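Local coordinates for protein endoglucanase E-5 (Thermobifida fusca, PDB 2CKS) that cleaves internal beta-1,4-glucosidic bonds in cellulose, lichenin and cereal beta-glucans through its family 5 glycoside hydrolase catalytic domain, at residues Y8-V13 with D163-I168; Q27-S32 with I260-W265; R81-I86 with A120-R125. All coordinates share one frame; numbering follows the deposited sequence.

Interaction 1 (Y8-V13 with D163-I168); sequences YGKVQV and DPDSVI. With NA (sodium ion), chain H.
Gln12 reaches the turn at Asp165, and its amide nitrogen is held from two sides. NE2 donates to Asp165 O at 2.7 Å, bent (139°) and from above the carbonyl plane, and to Val11 O at 2.8 Å, straighter, with Val11 O in the amide plane of Gln12. The chain can return to Val11 because it bends at CG (chi2 -83°). Gln12 and Asp165 each have a second deposited conformer, so this describes one state. Packing is tight beside it: Val167 CG2 sits 3.8 Å from Val11 O and 4.2 Å from Gln12 CA, both valines buried. On the looser, watered side Lys10, extended beyond CG, crosses Asp165 at about a right angle; Lys10 NZ to Asp165 OD2 is a salt bridge of 2.7 Å, weak as a hydrogen bond, its placement doubtful because CE crowds the same oxygen. Asp163 OD1 binds the sodium ion at 2.5 Å and Asp165 OD1 more loosely at 2.9 Å, alongside waters and the carbonyls of Ala127 and Lys129; a zinc ion is also modelled there. The contact joins hairpin 12-14/17-19 to a metal-binding type I turn leading into strand 168-170, at the N-terminal end of a TIM barrel's strands.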
loop_
_atom_site.group_PDB
_atom_site.type_symbol
_atom_site.label_atom_id
_atom_site.label_comp_id
_atom_site.label_asym_id
_atom_site.label_seq_id
_atom_site.Cartn_x
_atom_site.Cartn_y
_atom_site.Cartn_z
ATOM N N TYR A 8 -13.664 5.377 -11.851
ATOM C CA TYR A 8 -12.364 5.347 -12.523
ATOM C C TYR A 8 -12.129 4.082 -13.339
ATOM O O TYR A 8 -11.279 4.066 -14.229
ATOM C CB TYR A 8 -11.239 5.536 -11.514
ATOM C CG TYR A 8 -11.379 6.771 -10.659
ATOM C CD1 TYR A 8 -11.545 8.031 -11.233
ATOM C CD2 TYR A 8 -11.338 6.681 -9.267
ATOM C CE1 TYR A 8 -11.662 9.167 -10.445
ATOM C CE2 TYR A 8 -11.457 7.809 -8.476
ATOM C CZ TYR A 8 -11.619 9.043 -9.066
ATOM O OH TYR A 8 -11.734 10.171 -8.286
ATOM N N GLY A 9 -12.855 3.011 -13.031
ATOM C CA GLY A 9 -12.778 1.794 -13.816
ATOM C C GLY A 9 -11.443 1.083 -13.744
ATOM O O GLY A 9 -10.790 1.026 -12.704
ATOM N N LYS A 10 -11.033 0.547 -14.885
ATOM C CA LYS A 10 -9.836 -0.260 -14.999
ATOM C C LYS A 10 -8.610 0.645 -15.045
ATOM O O LYS A 10 -8.161 1.068 -16.115
ATOM C CB LYS A 10 -9.936 -1.097 -16.268
ATOM C CG LYS A 10 -8.859 -2.127 -16.450
ATOM C CD LYS A 10 -8.939 -2.670 -17.870
ATOM C CE LYS A 10 -8.323 -4.030 -17.967
ATOM N NZ LYS A 10 -8.816 -4.777 -19.151
ATOM N N VAL A 11 -8.069 0.955 -13.879
ATOM C CA VAL A 11 -6.950 1.875 -13.820
ATOM C C VAL A 11 -5.720 1.228 -14.472
ATOM O O VAL A 11 -5.552 0.012 -14.445
ATOM C CB VAL A 11 -6.659 2.352 -12.381
ATOM C CG1 VAL A 11 -7.836 3.175 -11.820
ATOM C CG2 VAL A 11 -6.322 1.198 -11.462
ATOM N N GLN A 12 -4.897 2.047 -15.124
ATOM C CA GLN A 12 -3.673 1.590 -15.790
ATOM C C GLN A 12 -2.653 2.708 -15.722
ATOM O O GLN A 12 -3.020 3.861 -15.655
ATOM C CB GLN A 12 -3.931 1.287 -17.272
ATOM C CG GLN A 12 -4.936 0.199 -17.565
ATOM C CD GLN A 12 -4.343 -1.192 -17.494
ATOM O OE1 GLN A 12 -3.857 -1.720 -18.513
ATOM N NE2 GLN A 12 -4.396 -1.806 -16.309
ATOM N N VAL A 13 -1.370 2.377 -15.782
ATOM C CA VAL A 13 -0.347 3.396 -15.890
ATOM C C VAL A 13 -0.442 4.061 -17.269
ATOM O O VAL A 13 -0.620 3.390 -18.288
ATOM C CB VAL A 13 1.046 2.811 -15.680
ATOM C CG1 VAL A 13 2.127 3.814 -16.066
ATOM C CG2 VAL A 13 1.204 2.377 -14.233
ATOM N N ASP A 163 -3.096 -12.759 -15.219
ATOM C CA ASP A 163 -3.827 -11.513 -15.108
ATOM C C ASP A 163 -2.955 -10.455 -15.782
ATOM O O ASP A 163 -2.241 -9.721 -15.118
ATOM C CB ASP A 163 -4.058 -11.218 -13.629
ATOM C CG ASP A 163 -4.974 -10.054 -13.390
ATOM O OD1 ASP A 163 -5.657 -9.590 -14.335
ATOM O OD2 ASP A 163 -5.095 -9.550 -12.249
ATOM N N PRO A 164 -2.979 -10.417 -17.112
ATOM C CA PRO A 164 -2.055 -9.554 -17.857
ATOM C C PRO A 164 -2.251 -8.046 -17.682
ATOM O O PRO A 164 -1.308 -7.291 -17.902
ATOM C CB PRO A 164 -2.303 -9.957 -19.319
ATOM C CG PRO A 164 -3.677 -10.507 -19.323
ATOM C CD PRO A 164 -3.838 -11.208 -18.011
ATOM N N ASP A 165 -3.467 -7.614 -17.361
ATOM C CA ASP A 165 -3.839 -6.189 -17.436
ATOM C C ASP A 165 -3.928 -5.479 -16.085
ATOM O O ASP A 165 -4.671 -4.503 -15.920
ATOM C CB ASP A 165 -5.170 -6.038 -18.166
ATOM C CG ASP A 165 -6.312 -6.793 -17.493
ATOM O OD1 ASP A 165 -6.096 -7.502 -16.482
ATOM O OD2 ASP A 165 -7.479 -6.747 -17.927
ATOM N N SER A 166 -3.180 -5.987 -15.112
ATOM C CA SER A 166 -3.213 -5.471 -13.746
ATOM C C SER A 166 -1.943 -4.695 -13.434
ATOM O O SER A 166 -0.881 -4.934 -14.024
ATOM C CB SER A 166 -3.371 -6.615 -12.746
ATOM O OG SER A 166 -2.292 -7.527 -12.844
ATOM N N VAL A 167 -2.063 -3.755 -12.505
ATOM C CA VAL A 167 -0.955 -2.905 -12.131
ATOM C C VAL A 167 -0.207 -3.594 -11.018
ATOM O O VAL A 167 -0.815 -4.141 -10.101
ATOM C CB VAL A 167 -1.465 -1.548 -11.634
ATOM C CG1 VAL A 167 -0.313 -0.685 -11.149
ATOM C CG2 VAL A 167 -2.235 -0.842 -12.745
ATOM N N ILE A 168 1.112 -3.582 -11.121
ATOM C CA ILE A 168 1.979 -4.157 -10.107
ATOM C C ILE A 168 2.832 -3.047 -9.507
ATOM O O ILE A 168 3.390 -2.228 -10.222
ATOM C CB ILE A 168 2.832 -5.285 -10.710
ATOM C CG1 ILE A 168 1.915 -6.455 -11.107
ATOM C CG2 ILE A 168 3.901 -5.738 -9.731
ATOM C CD1 ILE A 168 2.553 -7.465 -12.035
HETATM NA NA NA H . -7.704 -8.126 -14.189
HETATM O O HOH W 1 -7.273 -8.614 -11.426
HETATM O O HOH W 2 -8.902 -7.690 -16.227
HETATM O O HOH W 3 -6.910 -5.530 -13.917
HETATM O O HOH W 4 -6.449 -6.884 -13.983
#

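Interaction 2 (Q27-S32 with I260-W265); sequences QLRGMS and IGWTKW
Arg29 and Trp262 lie side by side where strands 29-32 and 262-265, the first and last of the TIM barrel, pair in parallel and close the cylinder. The axes of the short strand segments run at 35° and approach to 3.9 Å, and alternating backbone bonds such as Ser32 N to Lys264 O (2.8 Å, nearly straight at 169°) join them. On the outer face, Arg29 lays its aliphatic chain over the indole: CB stands 3.7 Å above the centre of the six-membered ring, a CH-pi contact. The guanidinium is turned steeply against the ring, so it does not stack, and its NH1 bonds to Lys303 O instead. Helices 245-258 and 295-304 pack against this indole. Met31 runs beside Lys264, Met31 SD 3.9 Å from Lys264 CB. Ser32, Thr263 and Trp265 point to the barrel interior. There Ser32 OG meets the Trp265 ring at its edge, 3.5 Å from CE3, and hydrogen-bonds to Ser63, while Trp265 touches Glu231, the probable nucleophile. Gln27, extended, sets its amide almost perpendicular to the Trp262 ring; NE2 donates to Ile260 O at 2.9 Å, and one water, in the indole plane, accepts from both Gln27 NE2 (2.9 Å) and Trp262 NE1 (3.0 Å).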
loop_
_atom_site.group_PDB
_atom_site.type_symbol
_atom_site.label_atom_id
_atom_site.label_comp_id
_atom_site.label_asym_id
_atom_site.label_seq_id
_atom_site.Cartn_x
_atom_site.Cartn_y
_atom_site.Cartn_z
ATOM N N GLN A 27 -5.720 10.149 -8.575
ATOM C CA GLN A 27 -5.053 9.963 -7.292
ATOM C C GLN A 27 -5.968 9.140 -6.390
ATOM O O GLN A 27 -7.006 9.633 -5.942
ATOM C CB GLN A 27 -4.763 11.313 -6.639
ATOM C CG GLN A 27 -3.907 11.181 -5.412
ATOM C CD GLN A 27 -3.830 12.418 -4.552
ATOM O OE1 GLN A 27 -4.641 13.350 -4.684
ATOM N NE2 GLN A 27 -2.871 12.421 -3.638
ATOM N N LEU A 28 -5.593 7.891 -6.134
ATOM C CA LEU A 28 -6.371 7.022 -5.254
ATOM C C LEU A 28 -5.826 7.150 -3.836
ATOM O O LEU A 28 -4.649 6.913 -3.611
ATOM C CB LEU A 28 -6.286 5.572 -5.728
ATOM C CG LEU A 28 -6.718 5.297 -7.166
ATOM C CD1 LEU A 28 -6.540 3.829 -7.514
ATOM C CD2 LEU A 28 -8.162 5.730 -7.379
ATOM N N ARG A 29 -6.685 7.542 -2.896
ATOM C CA ARG A 29 -6.283 7.755 -1.515
ATOM C C ARG A 29 -7.090 6.874 -0.593
ATOM O O ARG A 29 -8.303 6.725 -0.757
ATOM C CB ARG A 29 -6.480 9.212 -1.100
ATOM C CG ARG A 29 -5.797 10.211 -2.028
ATOM C CD ARG A 29 -6.146 11.653 -1.764
ATOM N NE ARG A 29 -7.593 11.824 -1.770
ATOM C CZ ARG A 29 -8.275 12.633 -0.973
ATOM N NH1 ARG A 29 -7.662 13.424 -0.103
ATOM N NH2 ARG A 29 -9.594 12.652 -1.068
ATOM N N GLY A 30 -6.432 6.310 0.411
ATOM C CA GLY A 30 -7.114 5.419 1.323
ATOM C C GLY A 30 -6.252 4.994 2.488
ATOM O O GLY A 30 -5.417 5.754 2.944
ATOM N N MET A 31 -6.482 3.771 2.956
ATOM C CA MET A 31 -5.878 3.262 4.169
ATOM C C MET A 31 -5.275 1.901 3.936
ATOM O O MET A 31 -5.787 1.105 3.152
ATOM C CB MET A 31 -6.952 3.092 5.248
ATOM C CG MET A 31 -7.532 4.379 5.799
ATOM S SD MET A 31 -6.282 5.449 6.585
ATOM C CE MET A 31 -5.677 4.370 7.869
ATOM N N SER A 32 -4.198 1.638 4.654
ATOM C CA SER A 32 -3.634 0.308 4.786
ATOM C C SER A 32 -4.143 -0.354 6.050
ATOM O O SER A 32 -4.191 0.284 7.097
ATOM C CB SER A 32 -2.116 0.383 4.872
ATOM O OG SER A 32 -1.548 -0.920 4.894
ATOM N N ILE A 260 -0.199 11.514 -6.892
ATOM C CA ILE A 260 0.411 10.321 -6.318
ATOM C C ILE A 260 -0.543 9.719 -5.288
ATOM O O ILE A 260 -0.871 10.357 -4.284
ATOM C CB ILE A 260 1.738 10.672 -5.649
ATOM C CG1 ILE A 260 2.750 11.165 -6.698
ATOM C CG2 ILE A 260 2.300 9.464 -4.897
ATOM C CD1 ILE A 260 3.933 11.898 -6.098
ATOM N N GLY A 261 -0.990 8.494 -5.544
ATOM C CA GLY A 261 -1.902 7.825 -4.635
ATOM C C GLY A 261 -1.214 7.427 -3.344
ATOM O O GLY A 261 0.018 7.315 -3.283
ATOM N N TRP A 262 -2.013 7.231 -2.301
ATOM C CA TRP A 262 -1.495 6.818 -1.011
ATOM C C TRP A 262 -2.477 6.018 -0.172
ATOM O O TRP A 262 -3.695 6.151 -0.304
ATOM C CB TRP A 262 -1.019 8.027 -0.197
ATOM C CG TRP A 262 -1.956 9.236 -0.042
ATOM C CD1 TRP A 262 -1.874 10.410 -0.729
ATOM C CD2 TRP A 262 -3.015 9.418 0.920
ATOM N NE1 TRP A 262 -2.817 11.304 -0.278
ATOM C CE2 TRP A 262 -3.531 10.725 0.737
ATOM C CE3 TRP A 262 -3.608 8.597 1.892
ATOM C CZ2 TRP A 262 -4.594 11.228 1.491
ATOM C CZ3 TRP A 262 -4.651 9.115 2.659
ATOM C CH2 TRP A 262 -5.130 10.412 2.450
ATOM N N THR A 263 -1.906 5.186 0.695
ATOM C CA THR A 263 -2.646 4.472 1.728
ATOM C C THR A 263 -1.912 4.649 3.047
ATOM O O THR A 263 -0.763 4.221 3.177
ATOM C CB THR A 263 -2.802 2.956 1.382
ATOM O OG1 THR A 263 -1.574 2.413 0.869
ATOM C CG2 THR A 263 -3.812 2.751 0.282
ATOM N N LYS A 264 -2.573 5.263 4.028
ATOM C CA LYS A 264 -1.936 5.561 5.300
ATOM C C LYS A 264 -1.886 4.329 6.201
ATOM O O LYS A 264 -2.825 3.536 6.250
ATOM C CB LYS A 264 -2.666 6.693 6.032
ATOM C CG LYS A 264 -2.064 7.016 7.395
ATOM C CD LYS A 264 -2.657 8.236 8.039
ATOM C CE LYS A 264 -1.849 8.633 9.253
ATOM N NZ LYS A 264 -1.739 7.527 10.248
ATOM N N TRP A 265 -0.780 4.199 6.922
ATOM C CA TRP A 265 -0.605 3.182 7.947
ATOM C C TRP A 265 -1.144 3.775 9.248
ATOM O O TRP A 265 -0.628 4.799 9.692
ATOM C CB TRP A 265 0.894 2.926 8.081
ATOM C CG TRP A 265 1.313 1.763 8.912
ATOM C CD1 TRP A 265 1.944 1.818 10.115
ATOM C CD2 TRP A 265 1.219 0.367 8.575
ATOM N NE1 TRP A 265 2.206 0.550 10.571
ATOM C CE2 TRP A 265 1.777 -0.358 9.644
ATOM C CE3 TRP A 265 0.698 -0.343 7.486
ATOM C CZ2 TRP A 265 1.841 -1.750 9.652
ATOM C CZ3 TRP A 265 0.754 -1.725 7.498
ATOM C CH2 TRP A 265 1.329 -2.412 8.576
HETATM O O HOH W 5 -2.764 14.069 -1.314
#

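Interaction 3 (R81-I86 with A120-R125); sequences RMHQLI and AEIAQR
Two neighbouring helices of the outer layer of the TIM barrel meet here, and His83 of one reaches Glu121, Ile122 and Arg125 of the other. The axes of segments 81-86 and 120-125 approach only to 11.1 Å, at 34°, so long side chains span the gap. His83 NE2 donates to Glu121 OE1 at 2.9 Å, nearly straight; the oxygen lies in the imidazole plane, whereas the ring nitrogen meets the carboxylate from above its plane. Glu121 gets there extended, its CG anti to the backbone N (chi1 177°). Over one face of the ring the guanidinium of Arg125 lies stacked, centres 3.8 Å apart and planes at 21°, brought back by bends at chi2 and chi3. Ile122 CD1 comes in obliquely, 3.6 Å from His83 CE1. His83 has a second deposited conformer, so these contacts describe one of its two states. With an alanine at Glu121, NE2 of His83 would probably lose its acceptor and Arg76, the salt-bridge partner of OE1, its carboxylate. On its other nitrogen, ND1, the imidazole bonds to His126. Deeper in, Ile86 CD1 touches Ile122 CG2 at 4.2 Å, and these two side chains rest on strands 59-65 and 132-135: Ile86 on Leu62 and Val132, Ile122 on Tyr134.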
loop_
_atom_site.group_PDB
_atom_site.type_symbol
_atom_site.label_atom_id
_atom_site.label_comp_id
_atom_site.label_asym_id
_atom_site.label_seq_id
_atom_site.Cartn_x
_atom_site.Cartn_y
_atom_site.Cartn_z
ATOM N N ARG A 81 -8.466 -15.970 3.638
ATOM C CA ARG A 81 -8.890 -14.696 4.203
ATOM C C ARG A 81 -8.626 -13.532 3.236
ATOM O O ARG A 81 -9.423 -12.592 3.149
ATOM C CB ARG A 81 -8.223 -14.464 5.549
ATOM C CG ARG A 81 -8.543 -13.138 6.204
ATOM C CD ARG A 81 -10.033 -12.869 6.392
ATOM N NE ARG A 81 -10.215 -11.784 7.346
ATOM C CZ ARG A 81 -11.314 -11.060 7.485
ATOM N NH1 ARG A 81 -12.380 -11.261 6.722
ATOM N NH2 ARG A 81 -11.339 -10.104 8.402
ATOM N N MET A 82 -7.514 -13.597 2.517
ATOM C CA MET A 82 -7.203 -12.571 1.535
ATOM C C MET A 82 -8.240 -12.565 0.411
ATOM O O MET A 82 -8.703 -11.505 0.015
ATOM C CB MET A 82 -5.786 -12.743 0.994
ATOM C CG MET A 82 -4.696 -12.396 2.010
ATOM S SD MET A 82 -4.634 -10.666 2.521
ATOM C CE MET A 82 -3.768 -9.945 1.140
ATOM N N HIS A 83 -8.639 -13.737 -0.077
ATOM C CA HIS A 83 -9.710 -13.818 -1.065
ATOM C C HIS A 83 -10.971 -13.152 -0.525
ATOM O O HIS A 83 -11.633 -12.399 -1.226
ATOM C CB HIS A 83 -10.058 -15.270 -1.374
ATOM C CG HIS A 83 -9.057 -15.996 -2.219
ATOM N ND1 HIS A 83 -8.515 -15.472 -3.377
ATOM C CD2 HIS A 83 -8.546 -17.243 -2.095
ATOM C CE1 HIS A 83 -7.703 -16.364 -3.918
ATOM N NE2 HIS A 83 -7.705 -17.446 -3.158
ATOM N N GLN A 84 -11.322 -13.467 0.720
ATOM C CA GLN A 84 -12.507 -12.907 1.336
ATOM C C GLN A 84 -12.417 -11.390 1.424
ATOM O O GLN A 84 -13.374 -10.700 1.111
ATOM C CB GLN A 84 -12.706 -13.506 2.720
ATOM C CG GLN A 84 -13.987 -13.112 3.394
ATOM C CD GLN A 84 -14.154 -13.867 4.686
ATOM O OE1 GLN A 84 -13.294 -13.788 5.564
ATOM N NE2 GLN A 84 -15.224 -14.647 4.789
ATOM N N LEU A 85 -11.254 -10.870 1.815
ATOM C CA LEU A 85 -11.095 -9.430 1.963
ATOM C C LEU A 85 -11.091 -8.722 0.606
ATOM O O LEU A 85 -11.594 -7.621 0.484
ATOM C CB LEU A 85 -9.831 -9.101 2.750
ATOM C CG LEU A 85 -9.884 -9.425 4.252
ATOM C CD1 LEU A 85 -8.468 -9.412 4.826
ATOM C CD2 LEU A 85 -10.778 -8.455 4.990
ATOM N N ILE A 86 -10.532 -9.353 -0.418
ATOM C CA ILE A 86 -10.558 -8.776 -1.761
ATOM C C ILE A 86 -11.997 -8.643 -2.241
ATOM O O ILE A 86 -12.374 -7.619 -2.796
ATOM C CB ILE A 86 -9.728 -9.628 -2.748
ATOM C CG1 ILE A 86 -8.235 -9.475 -2.443
ATOM C CG2 ILE A 86 -9.984 -9.209 -4.209
ATOM C CD1 ILE A 86 -7.394 -10.578 -3.030
ATOM N N ALA A 120 0.113 -16.533 -7.836
ATOM C CA ALA A 120 -0.515 -17.344 -8.877
ATOM C C ALA A 120 -1.971 -17.610 -8.518
ATOM O O ALA A 120 -2.852 -17.488 -9.357
ATOM C CB ALA A 120 0.219 -18.648 -9.063
ATOM N N GLU A 121 -2.229 -17.966 -7.263
ATOM C CA GLU A 121 -3.596 -18.237 -6.834
ATOM C C GLU A 121 -4.467 -16.972 -6.871
ATOM O O GLU A 121 -5.602 -16.996 -7.362
ATOM C CB GLU A 121 -3.638 -18.859 -5.440
ATOM C CG GLU A 121 -5.077 -19.058 -4.988
ATOM C CD GLU A 121 -5.268 -19.993 -3.818
ATOM O OE1 GLU A 121 -6.418 -20.017 -3.311
ATOM O OE2 GLU A 121 -4.309 -20.683 -3.405
ATOM N N ILE A 122 -3.933 -15.866 -6.367
ATOM C CA ILE A 122 -4.687 -14.626 -6.308
ATOM C C ILE A 122 -4.983 -14.129 -7.717
ATOM O O ILE A 122 -6.113 -13.784 -8.033
ATOM C CB ILE A 122 -3.907 -13.554 -5.521
ATOM C CG1 ILE A 122 -3.727 -13.966 -4.055
ATOM C CG2 ILE A 122 -4.587 -12.184 -5.650
ATOM C CD1 ILE A 122 -5.000 -14.126 -3.244
ATOM N N ALA A 123 -3.967 -14.099 -8.573
ATOM C CA ALA A 123 -4.151 -13.589 -9.932
ATOM C C ALA A 123 -5.144 -14.418 -10.745
ATOM O O ALA A 123 -5.926 -13.860 -11.510
ATOM C CB ALA A 123 -2.812 -13.496 -10.657
ATOM N N GLN A 124 -5.106 -15.741 -10.599
ATOM C CA GLN A 124 -6.048 -16.598 -11.326
ATOM C C GLN A 124 -7.476 -16.344 -10.843
ATOM O O GLN A 124 -8.376 -16.118 -11.655
ATOM C CB GLN A 124 -5.695 -18.082 -11.191
ATOM C CG GLN A 124 -6.473 -18.993 -12.161
ATOM C CD GLN A 124 -7.814 -19.495 -11.623
ATOM O OE1 GLN A 124 -8.088 -19.425 -10.419
ATOM N NE2 GLN A 124 -8.647 -20.018 -12.521
ATOM N N ARG A 125 -7.669 -16.337 -9.526
ATOM C CA ARG A 125 -9.003 -16.171 -8.955
ATOM C C ARG A 125 -9.627 -14.834 -9.316
ATOM O O ARG A 125 -10.824 -14.756 -9.605
ATOM C CB ARG A 125 -8.938 -16.288 -7.435
ATOM C CG ARG A 125 -10.287 -16.177 -6.734
ATOM C CD ARG A 125 -11.149 -17.416 -6.869
ATOM N NE ARG A 125 -10.650 -18.529 -6.061
ATOM C CZ ARG A 125 -10.863 -18.685 -4.748
ATOM N NH1 ARG A 125 -11.572 -17.796 -4.047
ATOM N NH2 ARG A 125 -10.352 -19.742 -4.129
#

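From the N terminus, the chain first passes through 8-13, whose partner 163-168 comes only after some 150 residues, closing the loop of interaction 1. Residues 27-32 begin inside this loop but pair with 260-265 beyond it, so interactions 1 and 2 cross. Interaction 3 joins 81-86 to 120-125 after a much shorter excursion and is nested inside both larger loops. In the fold, interaction 2 shuts the barrel between first and last strands, interaction 1 fastens the N-terminal hairpin at the N-terminal ends of the barrel strands, and interaction 3 links two outer helices. Tyr8 CD2 packs 3.8 Å from Leu28 CD2, joining interactions 1 and 2; Asp163 CB lies 3.9 Å from Ala123 O, joining 1 and 3; 2 and 3 do not touch.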